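PDB 4WOD: taurocyamine kinase from Schistosoma mansoni, which reversibly transfers the phosphoryl group of ATP to the guanidino compound taurocyamine, giving N-phosphotaurocyamine and ADP. Local coordinates for residues Thr483-Gly488 with Met639-Leu644; Lys576-Trp581 with Lys604-Gly609; Tyr664-Arg669 with His700-Gly705. The protein carries 4 engineered substitutions. All coordinates share one frame; numbering follows the deposited sequence.

Contact 1: residues Thr483-Gly488 with Met639-Leu644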
loop_
_atom_site.group_PDB
_atom_site.type_symbol
_atom_site.label_atom_id
_atom_site.label_comp_id
_atom_site.label_asym_id
_atom_site.label_seq_id
_atom_site.Cartn_x
_atom_site.Cartn_y
_atom_site.Cartn_z
ATOM N N THR A 483 30.606 10.751 -11.931
ATOM C CA THR A 483 30.492 11.890 -11.026
ATOM C C THR A 483 29.112 12.531 -11.190
ATOM O O THR A 483 28.531 12.501 -12.271
ATOM C CB THR A 483 31.613 12.918 -11.302
ATOM O OG1 THR A 483 32.877 12.247 -11.253
ATOM C CG2 THR A 483 31.607 14.066 -10.277
ATOM N N ARG A 484 28.608 13.117 -10.106
ATOM C CA ARG A 484 27.259 13.625 -10.036
ATOM C C ARG A 484 27.240 14.741 -8.990
ATOM O O ARG A 484 27.880 14.622 -7.939
ATOM C CB ARG A 484 26.294 12.480 -9.666
ATOM C CG ARG A 484 24.770 12.783 -9.644
ATOM C CD ARG A 484 24.041 11.566 -9.023
ATOM N NE ARG A 484 22.570 11.619 -9.011
ATOM C CZ ARG A 484 21.833 12.017 -7.971
ATOM N NH1 ARG A 484 22.417 12.441 -6.865
ATOM N NH2 ARG A 484 20.502 12.005 -8.037
ATOM N N VAL A 485 26.563 15.840 -9.295
ATOM C CA VAL A 485 26.214 16.818 -8.258
ATOM C C VAL A 485 24.751 17.165 -8.436
ATOM O O VAL A 485 24.299 17.390 -9.541
ATOM C CB VAL A 485 27.061 18.120 -8.303
ATOM C CG1 VAL A 485 26.764 18.986 -7.054
ATOM C CG2 VAL A 485 28.531 17.802 -8.378
ATOM N N ARG A 486 24.000 17.205 -7.344
ATOM C CA ARG A 486 22.621 17.639 -7.439
ATOM C C ARG A 486 22.284 18.666 -6.363
ATOM O O ARG A 486 23.003 18.786 -5.355
ATOM C CB ARG A 486 21.662 16.449 -7.343
ATOM C CG ARG A 486 21.641 15.716 -6.023
ATOM C CD ARG A 486 20.664 16.334 -4.991
ATOM N NE ARG A 486 20.547 15.499 -3.791
ATOM C CZ ARG A 486 20.376 15.951 -2.551
ATOM N NH1 ARG A 486 20.316 17.252 -2.303
ATOM N NH2 ARG A 486 20.269 15.086 -1.550
ATOM N N VAL A 487 21.177 19.376 -6.575
ATOM C CA VAL A 487 20.591 20.209 -5.518
ATOM C C VAL A 487 19.084 20.033 -5.457
ATOM O O VAL A 487 18.454 19.673 -6.457
ATOM C CB VAL A 487 20.893 21.718 -5.708
ATOM C CG1 VAL A 487 22.397 22.016 -5.531
ATOM C CG2 VAL A 487 20.369 22.202 -7.053
ATOM N N GLY A 488 18.507 20.286 -4.280
ATOM C CA GLY A 488 17.071 20.445 -4.166
ATOM C C GLY A 488 16.673 21.909 -4.290
ATOM O O GLY A 488 17.454 22.775 -3.924
ATOM N N MET A 639 22.950 20.595 -1.407
ATOM C CA MET A 639 23.856 20.101 -2.441
ATOM C C MET A 639 24.508 18.812 -2.043
ATOM O O MET A 639 25.091 18.702 -0.965
ATOM C CB MET A 639 24.945 21.122 -2.755
ATOM C CG MET A 639 25.923 20.652 -3.830
ATOM S SD MET A 639 27.039 21.954 -4.400
ATOM C CE MET A 639 25.945 22.813 -5.561
ATOM N N ARG A 640 24.426 17.843 -2.938
ATOM C CA ARG A 640 25.098 16.583 -2.763
ATOM C C ARG A 640 25.933 16.285 -3.999
ATOM O O ARG A 640 25.391 16.065 -5.085
ATOM C CB ARG A 640 24.081 15.462 -2.496
ATOM C CG ARG A 640 24.700 14.085 -2.245
ATOM C CD ARG A 640 23.580 13.042 -2.094
ATOM N NE ARG A 640 24.051 11.689 -1.819
ATOM C CZ ARG A 640 24.517 10.845 -2.739
ATOM N NH1 ARG A 640 24.605 11.215 -4.010
ATOM N NH2 ARG A 640 24.904 9.625 -2.386
ATOM N N ALA A 641 27.251 16.341 -3.828
ATOM C CA ALA A 641 28.191 15.929 -4.864
ATOM C C ALA A 641 28.702 14.537 -4.544
ATOM O O ALA A 641 29.019 14.225 -3.394
ATOM C CB ALA A 641 29.342 16.892 -4.968
ATOM N N SER A 642 28.831 13.706 -5.561
ATOM C CA SER A 642 29.154 12.326 -5.300
ATOM C C SER A 642 29.940 11.707 -6.431
ATOM O O SER A 642 29.956 12.227 -7.550
ATOM C CB SER A 642 27.873 11.525 -5.045
ATOM O OG SER A 642 27.094 11.433 -6.220
ATOM N N VAL A 643 30.611 10.603 -6.120
ATOM C CA VAL A 643 31.292 9.798 -7.129
ATOM C C VAL A 643 30.990 8.332 -6.916
ATOM O O VAL A 643 30.760 7.888 -5.794
ATOM C CB VAL A 643 32.837 9.984 -7.105
ATOM C CG1 VAL A 643 33.221 11.378 -7.559
ATOM C CG2 VAL A 643 33.410 9.659 -5.719
ATOM N N LEU A 644 30.996 7.579 -8.008
ATOM C CA LEU A 644 31.018 6.135 -7.914
ATOM C C LEU A 644 32.490 5.705 -7.910
ATOM O O LEU A 644 33.170 5.774 -8.937
ATOM C CB LEU A 644 30.242 5.507 -9.069
ATOM C CG LEU A 644 29.803 4.064 -8.856
ATOM C CD1 LEU A 644 29.290 3.881 -7.435
ATOM C CD2 LEU A 644 28.730 3.720 -9.859
HETATM O O HOH W 1 25.220 13.529 -5.957
#
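Arg486 and Arg640 are neighbours on adjacent antiparallel strands, their side chains on the same face of the sheet. The CB of Arg640 sits over the centre of one face of the Arg486 guanidinium, 3.7 Å from its CZ. Arg486 reaches this place because its chain bends at chi2 (87°), and Asn634 takes its NH1. Arg640 is extended, which carries its guanidinium out beside that of Arg484, and its NH2 pairs with Asp684. Arg484 is extended too and slants across Arg640, their guanidinium planes 75° apart. The two NH1 atoms of Arg484 and Arg640 are 3.8 Å apart. One water lies between these arms. It accepts from Arg484 NH1 and, weakly, from Arg640 NH1, donates to Arg640 O, and bonds Ser642 OG. The other face is mostly apolar. Val485 CG2 meets Ala641 CB at 3.6 Å, and Met639 CE bends back to Val487 CG1. Helices 599-614 and 695-715 cover this face. Backbone bonds join Arg484 with Ser642 and Arg486 with Arg640, the shortest from Ser642 N to Arg484 O, 2.7 Å. These are central strands of the phosphagen kinase catalytic sheet. The clustered arginines belong to the predicted ATP site, consistent with a pocket made for nucleotide phosphates.

Contact 2: residues Lys576-Trp581 with Lys604-Gly609; sequences KTFLVW and KRLIEG
Arg605 is the first residue of 604-609 to meet the other segment, and it does so at Thr577. Its chain bends at chi3 (51°), which brings NE to Thr577 O at 3.0 Å. The bond is not straight, with 140° at the hydrogen. NE lies well above the carbonyl plane of Thr577, not on a lone pair. The side chains of Thr577 and Arg605 cross at about a right angle. Thr577 CB rests over one face of the guanidinium, toward its rim, 3.7 Å from Arg605 CZ. The far end of Arg605 is held elsewhere: NH1 pairs with Glu522 and NH2 bonds Gln594. Helix 599-614 packs here on one face of the antiparallel sheet of the phosphagen kinase catalytic domain; the short segments 578-581 and 604-609 cross at -49°. Leu606 comes next. Its CB points away from the strand, but CD1 swings back to Phe578 CE1 at 4.5 Å, a loose contact. Its other neighbours include Ile590 and Ser592 of the adjoining strand. One turn after Arg605 comes Gly609, whose CA meets Phe578 CZ at 3.7 Å. Here the helix backbone itself meets the ring. Phe578 also takes His523 edge-to-face, and His523 NE2 bonds Arg605 O.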
loop_
_atom_site.group_PDB
_atom_site.type_symbol
_atom_site.label_atom_id
_atom_site.label_comp_id
_atom_site.label_asym_id
_atom_site.label_seq_id
_atom_site.Cartn_x
_atom_site.Cartn_y
_atom_site.Cartn_z
ATOM N N LYS A 576 21.875 12.937 -21.429
ATOM C CA LYS A 576 21.502 12.468 -20.091
ATOM C C LYS A 576 22.538 12.841 -19.030
ATOM O O LYS A 576 22.774 12.085 -18.086
ATOM C CB LYS A 576 21.263 10.952 -20.096
ATOM C CG LYS A 576 20.105 10.556 -20.979
ATOM C CD LYS A 576 20.049 9.062 -21.227
ATOM C CE LYS A 576 19.355 8.777 -22.563
ATOM N NZ LYS A 576 19.049 7.337 -22.778
ATOM N N THR A 577 23.109 14.034 -19.176
ATOM C CA THR A 577 24.109 14.553 -18.256
ATOM C C THR A 577 23.563 15.720 -17.449
ATOM O O THR A 577 24.220 16.218 -16.542
ATOM C CB THR A 577 25.369 15.015 -18.984
ATOM O OG1 THR A 577 25.034 16.059 -19.904
ATOM C CG2 THR A 577 26.002 13.852 -19.727
ATOM N N PHE A 578 22.349 16.131 -17.778
ATOM C CA PHE A 578 21.639 17.137 -17.009
ATOM C C PHE A 578 20.180 16.696 -16.930
ATOM O O PHE A 578 19.545 16.462 -17.952
ATOM C CB PHE A 578 21.772 18.536 -17.648
ATOM C CG PHE A 578 21.072 19.612 -16.869
ATOM C CD1 PHE A 578 21.640 20.123 -15.713
ATOM C CD2 PHE A 578 19.833 20.089 -17.279
ATOM C CE1 PHE A 578 20.985 21.113 -14.972
ATOM C CE2 PHE A 578 19.172 21.085 -16.543
ATOM C CZ PHE A 578 19.747 21.581 -15.391
ATOM N N LEU A 579 19.671 16.537 -15.711
ATOM C CA LEU A 579 18.331 15.986 -15.515
ATOM C C LEU A 579 17.630 16.743 -14.400
ATOM O O LEU A 579 18.291 17.258 -13.509
ATOM C CB LEU A 579 18.387 14.496 -15.157
ATOM C CG LEU A 579 19.414 13.607 -15.880
ATOM C CD1 LEU A 579 20.688 13.583 -15.058
ATOM C CD2 LEU A 579 18.869 12.200 -16.108
ATOM N N VAL A 580 16.300 16.795 -14.457
ATOM C CA VAL A 580 15.510 17.409 -13.394
ATOM C C VAL A 580 14.323 16.501 -13.081
ATOM O O VAL A 580 13.581 16.120 -13.978
ATOM C CB VAL A 580 14.986 18.822 -13.766
ATOM C CG1 VAL A 580 14.323 19.480 -12.539
ATOM C CG2 VAL A 580 16.119 19.725 -14.303
ATOM N N TRP A 581 14.170 16.126 -11.815
ATOM C CA TRP A 581 12.963 15.418 -11.386
ATOM C C TRP A 581 11.968 16.449 -10.868
ATOM O O TRP A 581 12.304 17.247 -9.990
ATOM C CB TRP A 581 13.276 14.402 -10.286
ATOM C CG TRP A 581 13.485 12.990 -10.744
ATOM C CD1 TRP A 581 12.708 11.899 -10.444
ATOM C CD2 TRP A 581 14.552 12.506 -11.575
ATOM N NE1 TRP A 581 13.225 10.770 -11.046
ATOM C CE2 TRP A 581 14.357 11.117 -11.741
ATOM C CE3 TRP A 581 15.648 13.114 -12.197
ATOM C CZ2 TRP A 581 15.222 10.326 -12.504
ATOM C CZ3 TRP A 581 16.511 12.325 -12.950
ATOM C CH2 TRP A 581 16.289 10.949 -13.100
ATOM N N LYS A 604 30.070 22.763 -13.088
ATOM C CA LYS A 604 29.814 23.885 -13.973
ATOM C C LYS A 604 28.444 23.741 -14.659
ATOM O O LYS A 604 27.641 24.667 -14.625
ATOM C CB LYS A 604 30.931 24.003 -15.016
ATOM C CG LYS A 604 30.846 25.266 -15.890
ATOM C CD LYS A 604 32.143 25.504 -16.666
ATOM C CE LYS A 604 32.015 26.683 -17.627
ATOM N NZ LYS A 604 31.011 26.381 -18.677
ATOM N N ARG A 605 28.179 22.573 -15.250
ATOM C CA ARG A 605 26.903 22.313 -15.918
ATOM C C ARG A 605 25.738 22.447 -14.935
ATOM O O ARG A 605 24.735 23.088 -15.239
ATOM C CB ARG A 605 26.898 20.914 -16.559
ATOM C CG ARG A 605 25.663 20.611 -17.374
ATOM C CD ARG A 605 25.855 19.349 -18.219
ATOM N NE ARG A 605 26.323 18.234 -17.412
ATOM C CZ ARG A 605 27.530 17.686 -17.497
ATOM N NH1 ARG A 605 28.402 18.120 -18.395
ATOM N NH2 ARG A 605 27.853 16.685 -16.691
ATOM N N LEU A 606 25.879 21.849 -13.752
ATOM C CA LEU A 606 24.862 22.038 -12.719
ATOM C C LEU A 606 24.590 23.519 -12.422
ATOM O O LEU A 606 23.434 23.940 -12.467
ATOM C CB LEU A 606 25.247 21.338 -11.417
ATOM C CG LEU A 606 24.144 21.530 -10.360
ATOM C CD1 LEU A 606 22.764 21.036 -10.884
ATOM C CD2 LEU A 606 24.497 20.832 -9.064
ATOM N N ILE A 607 25.624 24.304 -12.108
ATOM C CA ILE A 607 25.403 25.700 -11.690
ATOM C C ILE A 607 24.697 26.507 -12.789
ATOM O O ILE A 607 23.763 27.286 -12.535
ATOM C CB ILE A 607 26.732 26.415 -11.281
ATOM C CG1 ILE A 607 27.440 25.652 -10.156
ATOM C CG2 ILE A 607 26.465 27.868 -10.872
ATOM C CD1 ILE A 607 26.554 25.293 -8.989
ATOM N N GLU A 608 25.120 26.286 -14.024
ATOM C CA GLU A 608 24.556 27.008 -15.140
ATOM C C GLU A 608 23.095 26.619 -15.343
ATOM O O GLU A 608 22.277 27.459 -15.712
ATOM C CB GLU A 608 25.370 26.746 -16.404
ATOM C CG GLU A 608 26.734 27.422 -16.370
ATOM C CD GLU A 608 27.627 26.973 -17.506
ATOM O OE1 GLU A 608 27.186 26.113 -18.310
ATOM O OE2 GLU A 608 28.772 27.470 -17.577
ATOM N N GLY A 609 22.764 25.362 -15.055
ATOM C CA GLY A 609 21.390 24.910 -15.153
ATOM C C GLY A 609 20.488 25.488 -14.075
ATOM O O GLY A 609 19.319 25.808 -14.309
#

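Contact 3: residues Tyr664-Arg669 with His700-Gly705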
loop_
_atom_site.group_PDB
_atom_site.type_symbol
_atom_site.label_atom_id
_atom_site.label_comp_id
_atom_site.label_asym_id
_atom_site.label_seq_id
_atom_site.Cartn_x
_atom_site.Cartn_y
_atom_site.Cartn_z
ATOM N N TYR A 664 36.781 13.511 7.036
ATOM C CA TYR A 664 36.599 14.314 5.834
ATOM C C TYR A 664 35.110 14.559 5.555
ATOM O O TYR A 664 34.744 15.108 4.516
ATOM C CB TYR A 664 37.287 13.647 4.641
ATOM C CG TYR A 664 38.793 13.809 4.666
ATOM C CD1 TYR A 664 39.415 14.808 3.926
ATOM C CD2 TYR A 664 39.592 12.976 5.444
ATOM C CE1 TYR A 664 40.789 14.965 3.949
ATOM C CE2 TYR A 664 40.969 13.124 5.474
ATOM C CZ TYR A 664 41.561 14.122 4.726
ATOM O OH TYR A 664 42.928 14.282 4.752
ATOM N N MET A 665 34.270 14.154 6.509
ATOM C CA MET A 665 32.835 14.442 6.500
ATOM C C MET A 665 32.181 13.957 5.206
ATOM O O MET A 665 31.474 14.698 4.507
ATOM C CB MET A 665 32.603 15.936 6.734
ATOM C CG MET A 665 33.026 16.370 8.145
ATOM S SD MET A 665 32.986 18.150 8.476
ATOM C CE MET A 665 34.361 18.728 7.473
ATOM N N LEU A 666 32.448 12.691 4.902
ATOM C CA LEU A 666 31.915 12.019 3.734
ATOM C C LEU A 666 30.988 10.903 4.163
ATOM O O LEU A 666 31.102 10.384 5.276
ATOM C CB LEU A 666 33.032 11.439 2.875
ATOM C CG LEU A 666 34.043 12.397 2.263
ATOM C CD1 LEU A 666 35.185 11.594 1.657
ATOM C CD2 LEU A 666 33.352 13.240 1.205
ATOM N N GLN A 667 30.073 10.538 3.274
ATOM C CA GLN A 667 29.211 9.393 3.498
ATOM C C GLN A 667 29.550 8.353 2.450
ATOM O O GLN A 667 29.849 8.707 1.307
ATOM C CB GLN A 667 27.738 9.790 3.419
ATOM C CG GLN A 667 26.800 8.602 3.258
ATOM C CD GLN A 667 25.470 8.981 2.635
ATOM O OE1 GLN A 667 24.570 9.479 3.318
ATOM N NE2 GLN A 667 25.337 8.746 1.328
ATOM N N ALA A 668 29.530 7.081 2.838
ATOM C CA ALA A 668 29.823 5.990 1.912
ATOM C C ALA A 668 28.684 4.975 1.895
ATOM O O ALA A 668 28.132 4.646 2.942
ATOM C CB ALA A 668 31.123 5.312 2.285
ATOM N N ARG A 669 28.326 4.492 0.709
ATOM C CA ARG A 669 27.319 3.437 0.585
ATOM C C ARG A 669 27.715 2.431 -0.509
ATOM O O ARG A 669 28.093 2.813 -1.619
ATOM C CB ARG A 669 25.925 4.034 0.306
ATOM C CG ARG A 669 25.805 4.765 -1.017
ATOM C CD ARG A 669 24.411 5.343 -1.274
ATOM N NE ARG A 669 24.350 6.036 -2.566
ATOM C CZ ARG A 669 24.068 5.447 -3.727
ATOM N NH1 ARG A 669 23.815 4.142 -3.771
ATOM N NH2 ARG A 669 24.044 6.164 -4.847
ATOM N N HIS A 700 34.062 21.022 -2.826
ATOM C CA HIS A 700 35.496 20.886 -2.572
ATOM C C HIS A 700 35.774 19.868 -1.467
ATOM O O HIS A 700 36.751 19.125 -1.545
ATOM C CB HIS A 700 36.121 22.226 -2.207
ATOM C CG HIS A 700 37.618 22.215 -2.232
ATOM N ND1 HIS A 700 38.385 22.889 -1.307
ATOM C CD2 HIS A 700 38.489 21.607 -3.071
ATOM C CE1 HIS A 700 39.664 22.709 -1.585
ATOM N NE2 HIS A 700 39.753 21.930 -2.648
ATOM N N GLU A 701 34.910 19.830 -0.452
ATOM C CA GLU A 701 35.042 18.834 0.598
ATOM C C GLU A 701 34.977 17.430 0.002
ATOM O O GLU A 701 35.815 16.582 0.333
ATOM C CB GLU A 701 33.974 19.011 1.685
ATOM C CG GLU A 701 34.304 20.144 2.640
ATOM C CD GLU A 701 33.469 20.132 3.903
ATOM O OE1 GLU A 701 32.877 19.079 4.237
ATOM O OE2 GLU A 701 33.413 21.186 4.568
ATOM N N MET A 702 34.011 17.184 -0.884
ATOM C CA MET A 702 33.914 15.871 -1.514
ATOM C C MET A 702 35.204 15.574 -2.265
ATOM O O MET A 702 35.816 14.531 -2.053
ATOM C CB MET A 702 32.708 15.771 -2.452
ATOM C CG MET A 702 32.514 14.376 -3.028
ATOM S SD MET A 702 33.446 14.136 -4.566
ATOM C CE MET A 702 32.364 14.885 -5.770
ATOM N N ALA A 703 35.619 16.503 -3.123
ATOM C CA ALA A 703 36.835 16.339 -3.920
ATOM C C ALA A 703 38.078 16.048 -3.052
ATOM O O ALA A 703 38.802 15.084 -3.299
ATOM C CB ALA A 703 37.067 17.575 -4.784
ATOM N N GLU A 704 38.310 16.872 -2.035
ATOM C CA GLU A 704 39.440 16.668 -1.136
ATOM C C GLU A 704 39.366 15.302 -0.456
ATOM O O GLU A 704 40.378 14.611 -0.336
ATOM C CB GLU A 704 39.503 17.773 -0.078
ATOM C CG GLU A 704 40.015 19.097 -0.598
ATOM C CD GLU A 704 40.273 20.093 0.511
ATOM O OE1 GLU A 704 39.458 21.024 0.677
ATOM O OE2 GLU A 704 41.292 19.941 1.220
ATOM N N GLY A 705 38.167 14.917 -0.026
ATOM C CA GLY A 705 37.956 13.625 0.598
ATOM C C GLY A 705 38.183 12.454 -0.344
ATOM O O GLY A 705 38.713 11.416 0.055
HETATM O O HOH W 2 36.699 16.721 3.222
HETATM O O HOH W 3 30.990 16.998 3.799
#
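Leu666 packs against helix 695-715 through both of its methyl groups. From CB, which points toward the helix, the chain runs to CG, placed anti to the carbonyl carbon (chi1 -62°). There it forks. CD1 reaches Gly705, 3.6 Å from its CA. CD2 goes to the preceding turn of the helix, 3.8 Å from Met702 CA, and only loosely approaches Met702 CG. Gly705 has no side chain, so Leu666 CD1 lies directly on its backbone. Tyr664 uses the same glycine: its CD1 lies 3.8 Å from Gly705 CA. Met665 has positive phi and is the C-prime residue of a Schellman motif that ends helix 658-663. The chain turns there into 666-669, the outermost strand of the antiparallel sheet of the phosphagen kinase catalytic domain, against which helix 695-715 packs. The Met665 chain bends at chi3 and brings CE to Glu701 OE1 at 3.6 Å, the two side chains crossing at a slant. No direct hydrogen bond joins the segments; two waters do the work. One donates to Tyr664 O and Glu701 O. The other donates to Met665 O and to Glu701 OE1. Glu701 OE2 forms a salt bridge with Arg689. The contact thus couples an apolar part, where Leu666 lies close against the helix backbone, to a water-bridged polar side. There the Glu701 carboxylate is shared between a water and Arg689, which is consistent with an ionised carboxylate.

How the contacts relate
All three contacts involve the eight-stranded antiparallel sheet of the second catalytic domain. Contact 1 pairs two of its central strands, 480-489 and 639-646. Contact 2 sets helix 599-614 on strand 578-582, and contact 3 sets helix 695-715 on edge strand 666-669. In sequence, contact 2 falls between the two halves of contact 1, and contact 3 follows both. The centre of contact 1 is about 11 Å from those of contacts 2 and 3. Contacts 2 and 3 have centres about 21 Å apart and do not touch. Leu606 CD2 packs on Val485 O and Met702 CG on Ala641 O. The two helices thus cover the apolar face, while the other carries Arg484, Arg486 and Arg640 of the predicted ATP site, with Arg669 nearby.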